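Local atomic coordinates of pyruvate kinase (Pyrobaculum aerophilum, PDB entry 3QTG), a protein that catalyses the last step of glycolysis, the transfer of a phosphoryl group from phosphoenolpyruvate to ADP, giving pyruvate and ATP. Residues A[205-215]-A[239-248]; A[270-278]-A[310-318]. One frame throughout, in Å; residues are numbered along the deposited sequence.

Interaction 1 of 2, residues A[205-215]-A[239-248]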
loop_
_atom_site.group_PDB
_atom_site.type_symbol
_atom_site.label_atom_id
_atom_site.label_comp_id
_atom_site.label_asym_id
_atom_site.label_seq_id
_atom_site.Cartn_x
_atom_site.Cartn_y
_atom_site.Cartn_z
ATOM N N ALA A 205 -27.599 -29.033 4.059
ATOM C CA ALA A 205 -27.739 -28.444 2.733
ATOM C C ALA A 205 -26.407 -28.522 1.992
ATOM O O ALA A 205 -25.341 -28.403 2.599
ATOM C CB ALA A 205 -28.208 -27.002 2.852
ATOM N N LYS A 206 -26.436 -28.761 0.687
ATOM C CA LYS A 206 -25.167 -28.758 -0.072
ATOM C C LYS A 206 -25.281 -28.087 -1.436
ATOM O O LYS A 206 -24.327 -28.098 -2.213
ATOM C CB LYS A 206 -24.540 -30.169 -0.198
ATOM C CG LYS A 206 -25.400 -31.202 -0.928
ATOM C CD LYS A 206 -24.716 -32.581 -0.984
ATOM C CE LYS A 206 -25.675 -33.640 -1.554
ATOM N NZ LYS A 206 -25.034 -34.966 -1.756
ATOM N N SER A 207 -26.450 -27.516 -1.717
ATOM C CA SER A 207 -26.640 -26.697 -2.903
ATOM C C SER A 207 -27.600 -25.554 -2.617
ATOM O O SER A 207 -28.375 -25.592 -1.658
ATOM C CB SER A 207 -27.164 -27.546 -4.064
ATOM O OG SER A 207 -28.501 -27.937 -3.826
ATOM N N CYS A 208 -27.545 -24.542 -3.473
ATOM C CA CYS A 208 -28.493 -23.441 -3.423
ATOM C C CYS A 208 -29.943 -23.898 -3.532
ATOM O O CYS A 208 -30.801 -23.332 -2.867
ATOM C CB CYS A 208 -28.140 -22.404 -4.480
ATOM S SG CYS A 208 -26.417 -21.899 -4.236
ATOM N N LYS A 209 -30.197 -24.936 -4.333
ATOM C CA LYS A 209 -31.544 -25.494 -4.499
ATOM C C LYS A 209 -32.153 -25.911 -3.160
ATOM O O LYS A 209 -33.325 -25.617 -2.882
ATOM C CB LYS A 209 -31.553 -26.679 -5.493
ATOM C CG LYS A 209 -32.972 -27.110 -5.920
ATOM C CD LYS A 209 -32.992 -28.353 -6.805
ATOM C CE LYS A 209 -34.431 -28.683 -7.273
ATOM N NZ LYS A 209 -35.287 -29.338 -6.221
ATOM N N ASP A 210 -31.344 -26.595 -2.347
ATOM C CA ASP A 210 -31.715 -27.026 -0.994
ATOM C C ASP A 210 -32.142 -25.855 -0.098
ATOM O O ASP A 210 -33.162 -25.924 0.591
ATOM C CB ASP A 210 -30.535 -27.746 -0.343
ATOM C CG ASP A 210 -30.380 -29.185 -0.822
ATOM O OD1 ASP A 210 -31.366 -29.775 -1.312
ATOM O OD2 ASP A 210 -29.268 -29.733 -0.681
ATOM N N VAL A 211 -31.350 -24.786 -0.124
ATOM C CA VAL A 211 -31.620 -23.588 0.674
ATOM C C VAL A 211 -32.929 -22.894 0.234
ATOM O O VAL A 211 -33.768 -22.559 1.071
ATOM C CB VAL A 211 -30.414 -22.611 0.646
ATOM C CG1 VAL A 211 -30.649 -21.427 1.566
ATOM C CG2 VAL A 211 -29.140 -23.337 1.049
ATOM N N ASP A 212 -33.081 -22.714 -1.077
ATOM C CA ASP A 212 -34.278 -22.129 -1.696
ATOM C C ASP A 212 -35.573 -22.877 -1.358
ATOM O O ASP A 212 -36.631 -22.259 -1.215
ATOM C CB ASP A 212 -34.125 -22.084 -3.226
ATOM C CG ASP A 212 -33.046 -21.111 -3.700
ATOM O OD1 ASP A 212 -32.390 -20.431 -2.868
ATOM O OD2 ASP A 212 -32.849 -21.032 -4.938
ATOM N N SER A 213 -35.485 -24.201 -1.243
ATOM C CA SER A 213 -36.640 -25.040 -0.907
ATOM C C SER A 213 -37.130 -24.760 0.491
ATOM O O SER A 213 -38.327 -24.726 0.735
ATOM C CB SER A 213 -36.285 -26.514 -1.025
ATOM O OG SER A 213 -36.005 -26.815 -2.378
ATOM N N VAL A 214 -36.197 -24.565 1.417
ATOM C CA VAL A 214 -36.574 -24.195 2.776
ATOM C C VAL A 214 -37.124 -22.759 2.766
ATOM O O VAL A 214 -38.087 -22.458 3.466
ATOM C CB VAL A 214 -35.409 -24.398 3.779
ATOM C CG1 VAL A 214 -35.774 -23.882 5.174
ATOM C CG2 VAL A 214 -35.048 -25.877 3.854
ATOM N N ARG A 215 -36.542 -21.894 1.937
ATOM C CA ARG A 215 -37.026 -20.518 1.836
ATOM C C ARG A 215 -38.476 -20.439 1.362
ATOM O O ARG A 215 -39.279 -19.712 1.955
ATOM C CB ARG A 215 -36.107 -19.648 0.976
ATOM C CG ARG A 215 -34.977 -19.014 1.755
ATOM C CD ARG A 215 -34.541 -17.674 1.147
ATOM N NE ARG A 215 -33.320 -17.163 1.787
ATOM C CZ ARG A 215 -32.101 -17.384 1.311
ATOM N NH1 ARG A 215 -31.947 -18.086 0.188
ATOM N NH2 ARG A 215 -31.037 -16.904 1.939
ATOM N N ASN A 239 -18.678 -26.921 -2.022
ATOM C CA ASN A 239 -19.628 -25.979 -2.647
ATOM C C ASN A 239 -19.800 -24.677 -1.808
ATOM O O ASN A 239 -20.857 -24.032 -1.821
ATOM C CB ASN A 239 -20.982 -26.676 -2.849
ATOM C CG ASN A 239 -21.837 -26.016 -3.921
ATOM O OD1 ASN A 239 -21.325 -25.479 -4.905
ATOM N ND2 ASN A 239 -23.150 -26.067 -3.739
ATOM N N LEU A 240 -18.739 -24.290 -1.108
ATOM C CA LEU A 240 -18.792 -23.177 -0.143
ATOM C C LEU A 240 -19.109 -21.812 -0.767
ATOM O O LEU A 240 -19.989 -21.100 -0.277
ATOM C CB LEU A 240 -17.487 -23.118 0.660
ATOM C CG LEU A 240 -17.455 -22.295 1.947
ATOM C CD1 LEU A 240 -18.529 -22.753 2.919
ATOM C CD2 LEU A 240 -16.076 -22.442 2.562
ATOM N N GLU A 241 -18.401 -21.470 -1.847
ATOM C CA GLU A 241 -18.635 -20.226 -2.602
ATOM C C GLU A 241 -20.121 -19.937 -2.840
ATOM O O GLU A 241 -20.634 -18.871 -2.452
ATOM C CB GLU A 241 -17.899 -20.264 -3.941
ATOM C CG GLU A 241 -16.377 -20.210 -3.827
ATOM C CD GLU A 241 -15.865 -18.816 -3.515
ATOM O OE1 GLU A 241 -16.300 -17.860 -4.191
ATOM O OE2 GLU A 241 -15.020 -18.668 -2.602
ATOM N N GLU A 242 -20.804 -20.900 -3.457
ATOM C CA GLU A 242 -22.218 -20.754 -3.815
ATOM C C GLU A 242 -23.151 -20.860 -2.625
ATOM O O GLU A 242 -24.147 -20.144 -2.553
ATOM C CB GLU A 242 -22.614 -21.775 -4.895
ATOM C CG GLU A 242 -21.806 -21.603 -6.208
ATOM C CD GLU A 242 -22.207 -20.348 -6.991
ATOM O OE1 GLU A 242 -23.168 -20.439 -7.793
ATOM O OE2 GLU A 242 -21.568 -19.278 -6.812
ATOM N N LEU A 243 -22.830 -21.748 -1.690
ATOM C CA LEU A 243 -23.645 -21.911 -0.494
ATOM C C LEU A 243 -23.622 -20.666 0.389
ATOM O O LEU A 243 -24.646 -20.282 0.948
ATOM C CB LEU A 243 -23.195 -23.129 0.327
ATOM C CG LEU A 243 -23.795 -24.493 -0.019
ATOM C CD1 LEU A 243 -23.244 -25.534 0.927
ATOM C CD2 LEU A 243 -25.310 -24.467 0.061
ATOM N N VAL A 244 -22.442 -20.072 0.545
ATOM C CA VAL A 244 -22.312 -18.858 1.337
ATOM C C VAL A 244 -23.171 -17.766 0.710
ATOM O O VAL A 244 -23.966 -17.147 1.406
ATOM C CB VAL A 244 -20.828 -18.430 1.516
ATOM C CG1 VAL A 244 -20.727 -16.987 1.976
ATOM C CG2 VAL A 244 -20.130 -19.376 2.507
ATOM N N GLN A 245 -23.062 -17.595 -0.611
ATOM C CA GLN A 245 -23.785 -16.520 -1.307
ATOM C C GLN A 245 -25.310 -16.639 -1.304
ATOM O O GLN A 245 -26.005 -15.640 -1.517
ATOM C CB GLN A 245 -23.240 -16.309 -2.720
ATOM C CG GLN A 245 -21.803 -15.829 -2.703
ATOM C CD GLN A 245 -21.231 -15.629 -4.088
ATOM O OE1 GLN A 245 -21.463 -14.599 -4.727
ATOM N NE2 GLN A 245 -20.463 -16.608 -4.557
ATOM N N CYS A 246 -25.842 -17.828 -1.036
ATOM C CA CYS A 246 -27.286 -17.960 -0.963
ATOM C C CYS A 246 -27.859 -18.025 0.460
ATOM O O CYS A 246 -29.072 -18.194 0.618
ATOM C CB CYS A 246 -27.774 -19.128 -1.810
ATOM S SG CYS A 246 -27.555 -20.676 -1.017
ATOM N N SER A 247 -26.996 -17.848 1.472
ATOM C CA SER A 247 -27.382 -17.882 2.896
ATOM C C SER A 247 -27.774 -16.498 3.441
ATOM O O SER A 247 -27.445 -15.484 2.839
ATOM C CB SER A 247 -26.202 -18.384 3.733
ATOM O OG SER A 247 -25.726 -19.629 3.258
ATOM N N ASP A 248 -28.471 -16.454 4.576
ATOM C CA ASP A 248 -28.622 -15.197 5.302
ATOM C C ASP A 248 -27.583 -15.144 6.423
ATOM O O ASP A 248 -27.241 -14.078 6.892
ATOM C CB ASP A 248 -30.038 -15.029 5.874
ATOM C CG ASP A 248 -31.115 -15.076 4.789
ATOM O OD1 ASP A 248 -30.814 -14.746 3.622
ATOM O OD2 ASP A 248 -32.258 -15.457 5.096
#
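Two neighbouring outer helices of the TIM barrel, 208-215 and 240-245, run nearly parallel (17°), their axes 9.7 Å apart at closest approach, and Cys208 and Val211 meet Leu243 and Cys246. The sulfurs of Cys208 and Cys246 lie 3.6 Å apart, unbonded. Cys246 SG stands between its backbone N and carbonyl carbon (chi1 79°), which puts it against Val211 CG2 at 3.7 Å. Leu243 CD2 lies against the backbone of Ser207. At the N-terminal ends, Asn239 ND2 donates to Lys206 O (2.8 Å), tying the turn before helix 208-215 to the break between helices 234-238 and 240-245; the side chain of Ala205 is about 7 Å from those of Lys230 and Glu232, by similarity the transition-state stabiliser and a magnesium ligand. At the other end Arg215 NH1 and NH2 grip Cys246 O end-on, at 2.9 and 2.7 Å, near the guanidinium plane. NH2 also forms a salt bridge with Asp248 OD1 (2.7 Å), from above the carboxylate plane, while Asp248 OD2 accepts from Val227 N. A leucine in place of Arg215 would probably leave Cys246 O without both donors and Asp248 without its cationic partner.

Interaction 2 of 2, residues A[270-278]-A[310-318]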
loop_
_atom_site.group_PDB
_atom_site.type_symbol
_atom_site.label_atom_id
_atom_site.label_comp_id
_atom_site.label_asym_id
_atom_site.label_seq_id
_atom_site.Cartn_x
_atom_site.Cartn_y
_atom_site.Cartn_z
ATOM N N GLN A 270 -12.461 -24.645 9.264
ATOM C CA GLN A 270 -13.069 -23.539 9.997
ATOM C C GLN A 270 -12.591 -22.190 9.457
ATOM O O GLN A 270 -13.391 -21.290 9.190
ATOM C CB GLN A 270 -12.741 -23.630 11.490
ATOM C CG GLN A 270 -13.292 -22.444 12.291
ATOM C CD GLN A 270 -13.114 -22.594 13.799
ATOM O OE1 GLN A 270 -13.264 -23.692 14.356
ATOM N NE2 GLN A 270 -12.790 -21.496 14.465
ATOM N N ARG A 271 -11.278 -22.047 9.305
ATOM C CA ARG A 271 -10.724 -20.797 8.804
ATOM C C ARG A 271 -11.269 -20.486 7.414
ATOM O O ARG A 271 -11.680 -19.364 7.154
ATOM C CB ARG A 271 -9.192 -20.857 8.807
ATOM C CG ARG A 271 -8.531 -19.571 8.483
ATOM C CD ARG A 271 -7.030 -19.775 8.270
ATOM N NE ARG A 271 -6.309 -19.902 9.528
ATOM C CZ ARG A 271 -4.981 -19.914 9.622
ATOM N NH1 ARG A 271 -4.234 -19.813 8.530
ATOM N NH2 ARG A 271 -4.399 -20.018 10.810
ATOM N N ARG A 272 -11.300 -21.482 6.530
ATOM C CA ARG A 272 -11.804 -21.262 5.177
ATOM C C ARG A 272 -13.302 -20.873 5.134
ATOM O O ARG A 272 -13.692 -20.004 4.349
ATOM C CB ARG A 272 -11.477 -22.447 4.244
ATOM C CG ARG A 272 -12.287 -22.456 2.928
ATOM C CD ARG A 272 -11.594 -23.248 1.768
ATOM N NE ARG A 272 -11.800 -24.703 1.862
ATOM C CZ ARG A 272 -10.952 -25.564 2.440
ATOM N NH1 ARG A 272 -9.818 -25.134 2.997
ATOM N NH2 ARG A 272 -11.244 -26.862 2.468
ATOM N N ILE A 273 -14.130 -21.489 5.977
ATOM C CA ILE A 273 -15.544 -21.092 6.058
ATOM C C ILE A 273 -15.713 -19.638 6.525
ATOM O O ILE A 273 -16.520 -18.873 5.963
ATOM C CB ILE A 273 -16.403 -22.029 6.958
ATOM C CG1 ILE A 273 -16.430 -23.473 6.404
ATOM C CG2 ILE A 273 -17.823 -21.462 7.054
ATOM C CD1 ILE A 273 -16.681 -24.579 7.444
ATOM N N VAL A 274 -14.958 -19.281 7.570
ATOM C CA VAL A 274 -14.984 -17.935 8.162
ATOM C C VAL A 274 -14.463 -16.868 7.176
ATOM O O VAL A 274 -15.139 -15.874 6.945
ATOM C CB VAL A 274 -14.209 -17.865 9.501
ATOM C CG1 VAL A 274 -14.163 -16.414 10.036
ATOM C CG2 VAL A 274 -14.852 -18.791 10.549
ATOM N N HIS A 275 -13.302 -17.104 6.574
ATOM C CA HIS A 275 -12.770 -16.224 5.523
ATOM C C HIS A 275 -13.768 -16.012 4.361
ATOM O O HIS A 275 -14.025 -14.896 3.943
ATOM C CB HIS A 275 -11.420 -16.760 5.034
ATOM C CG HIS A 275 -10.291 -16.505 5.997
ATOM N ND1 HIS A 275 -10.499 -16.123 7.312
ATOM C CD2 HIS A 275 -8.944 -16.584 5.837
ATOM C CE1 HIS A 275 -9.330 -15.977 7.914
ATOM N NE2 HIS A 275 -8.370 -16.252 7.043
ATOM N N THR A 276 -14.374 -17.089 3.883
ATOM C CA THR A 276 -15.348 -16.993 2.811
ATOM C C THR A 276 -16.602 -16.196 3.170
ATOM O O THR A 276 -17.068 -15.372 2.360
ATOM C CB THR A 276 -15.671 -18.392 2.272
ATOM O OG1 THR A 276 -14.441 -18.989 1.858
ATOM C CG2 THR A 276 -16.629 -18.339 1.094
ATOM N N SER A 277 -17.119 -16.397 4.376
ATOM C CA SER A 277 -18.308 -15.670 4.825
ATOM C C SER A 277 -18.049 -14.177 4.976
ATOM O O SER A 277 -18.882 -13.389 4.572
ATOM C CB SER A 277 -18.881 -16.227 6.146
ATOM O OG SER A 277 -19.185 -17.601 6.032
ATOM N N LEU A 278 -16.906 -13.819 5.573
ATOM C CA LEU A 278 -16.482 -12.429 5.722
ATOM C C LEU A 278 -16.297 -11.752 4.372
ATOM O O LEU A 278 -16.803 -10.655 4.185
ATOM C CB LEU A 278 -15.218 -12.302 6.598
ATOM C CG LEU A 278 -15.355 -12.635 8.096
ATOM C CD1 LEU A 278 -14.010 -12.819 8.764
ATOM C CD2 LEU A 278 -16.102 -11.525 8.791
ATOM N N THR A 310 -9.298 -17.476 20.312
ATOM C CA THR A 310 -8.827 -17.364 18.924
ATOM C C THR A 310 -9.934 -17.445 17.854
ATOM O O THR A 310 -9.875 -16.762 16.827
ATOM C CB THR A 310 -7.699 -18.361 18.624
ATOM O OG1 THR A 310 -8.136 -19.679 18.943
ATOM C CG2 THR A 310 -6.469 -18.060 19.465
ATOM N N THR A 311 -10.944 -18.270 18.086
ATOM C CA THR A 311 -12.124 -18.281 17.210
ATOM C C THR A 311 -12.794 -16.891 17.147
ATOM O O THR A 311 -13.058 -16.380 16.047
ATOM C CB THR A 311 -13.111 -19.394 17.650
ATOM O OG1 THR A 311 -12.453 -20.665 17.516
ATOM C CG2 THR A 311 -14.373 -19.398 16.814
ATOM N N ALA A 312 -13.041 -16.283 18.317
ATOM C CA ALA A 312 -13.588 -14.927 18.379
ATOM C C ALA A 312 -12.707 -13.857 17.697
ATOM O O ALA A 312 -13.245 -12.957 17.040
ATOM C CB ALA A 312 -13.925 -14.517 19.825
ATOM N N SER A 313 -11.381 -13.962 17.862
ATOM C CA SER A 313 -10.397 -13.062 17.218
ATOM C C SER A 313 -10.477 -12.993 15.711
ATOM O O SER A 313 -10.129 -11.970 15.129
ATOM C CB SER A 313 -8.964 -13.485 17.556
ATOM O OG SER A 313 -8.674 -13.134 18.883
ATOM N N MET A 314 -10.889 -14.099 15.086
ATOM C CA MET A 314 -11.046 -14.166 13.631
ATOM C C MET A 314 -12.111 -13.194 13.157
ATOM O O MET A 314 -12.178 -12.872 11.979
ATOM C CB MET A 314 -11.482 -15.560 13.193
ATOM C CG MET A 314 -10.446 -16.654 13.256
ATOM S SD MET A 314 -11.141 -18.125 12.428
ATOM C CE MET A 314 -10.704 -17.715 10.740
ATOM N N GLY A 315 -12.965 -12.758 14.078
ATOM C CA GLY A 315 -13.999 -11.775 13.765
ATOM C C GLY A 315 -15.356 -12.367 13.407
ATOM O O GLY A 315 -16.124 -11.731 12.701
ATOM N N VAL A 316 -15.674 -13.558 13.928
ATOM C CA VAL A 316 -17.016 -14.138 13.756
ATOM C C VAL A 316 -18.072 -13.262 14.437
ATOM O O VAL A 316 -17.764 -12.590 15.439
ATOM C CB VAL A 316 -17.098 -15.606 14.316
ATOM C CG1 VAL A 316 -16.124 -16.512 13.569
ATOM C CG2 VAL A 316 -16.821 -15.644 15.839
ATOM N N ASP A 317 -19.302 -13.270 13.912
ATOM C CA ASP A 317 -20.406 -12.513 14.512
ATOM C C ASP A 317 -20.848 -13.101 15.848
ATOM O O ASP A 317 -21.221 -12.356 16.754
ATOM C CB ASP A 317 -21.660 -12.500 13.626
ATOM C CG ASP A 317 -21.461 -11.806 12.303
ATOM O OD1 ASP A 317 -22.019 -10.695 12.110
ATOM O OD2 ASP A 317 -20.786 -12.392 11.442
ATOM N N SER A 318 -20.887 -14.429 15.937
ATOM C CA SER A 318 -21.388 -15.123 17.142
ATOM C C SER A 318 -20.749 -16.494 17.423
ATOM O O SER A 318 -20.161 -17.130 16.519
ATOM C CB SER A 318 -22.923 -15.233 17.129
ATOM O OG SER A 318 -23.397 -15.834 15.940
#
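Met314 pushes its side chain against helix 270-278 and fills the middle of this contact. A bend at its last torsion (chi3 85°) turns the methyl CE in among Arg271, Val274 and His275. CE lies 3.6 Å from Arg271 CG, 3.7 Å from Val274 CB and 3.6 Å from His275 CE1, which it meets obliquely. Deeper in, Val274 CG2 meets Val316 CG1 at 4.0 Å, the two side chains crossing at about a right angle. Helix 266-279 and helix 302-313 belong to the outer layer of the TIM barrel: the first precedes strand 284-287, and the second segment runs on through Gly315, with its positive phi, into the last barrel strand, 318-321. Leu278 CD1 rests 3.7 Å from Met314 O in that turn. Polar contact across the pair is sparse. Gln270, its chain extended, donates a hydrogen bond from NE2 to Thr311 OG1 (3.2 Å), which lies in its amide plane and also bonds Asp307 O, while Gln270 OE1 takes a bond from Arg254.

Away from this buried packing, Arg271 and His275 are partly exposed and touch the second segment chiefly through the methionine methyl. Arg271 CG also lies over one face of the His275 ring, offset toward its rim. The guanidinium of Arg271 reaches across a subunit interface, bonding Ser313 and Glu346 O of the second subunit, and His275 packs on Gln348 of that subunit.

Overall arrangement
Both interactions join elements of the helical layer around the same eight-stranded barrel, and they touch one another: Leu240 and Val244 of interaction 1 pack on helix 266-279, which carries residues 270-278 of interaction 2. That helix is shared: one face packs on helix 240-245, another on residues 310-318, the contact centres being about 19 Å apart. Interaction 1 is partly buried and is touched by no other subunit; its short apolar middle is framed by polar bonds at both ends, one of them a salt bridge. Interaction 2 is more buried and mainly apolar, with a single hydrogen bond across it, and the guanidinium of Arg271 bonds the second subunit, so that this contact borders a subunit interface.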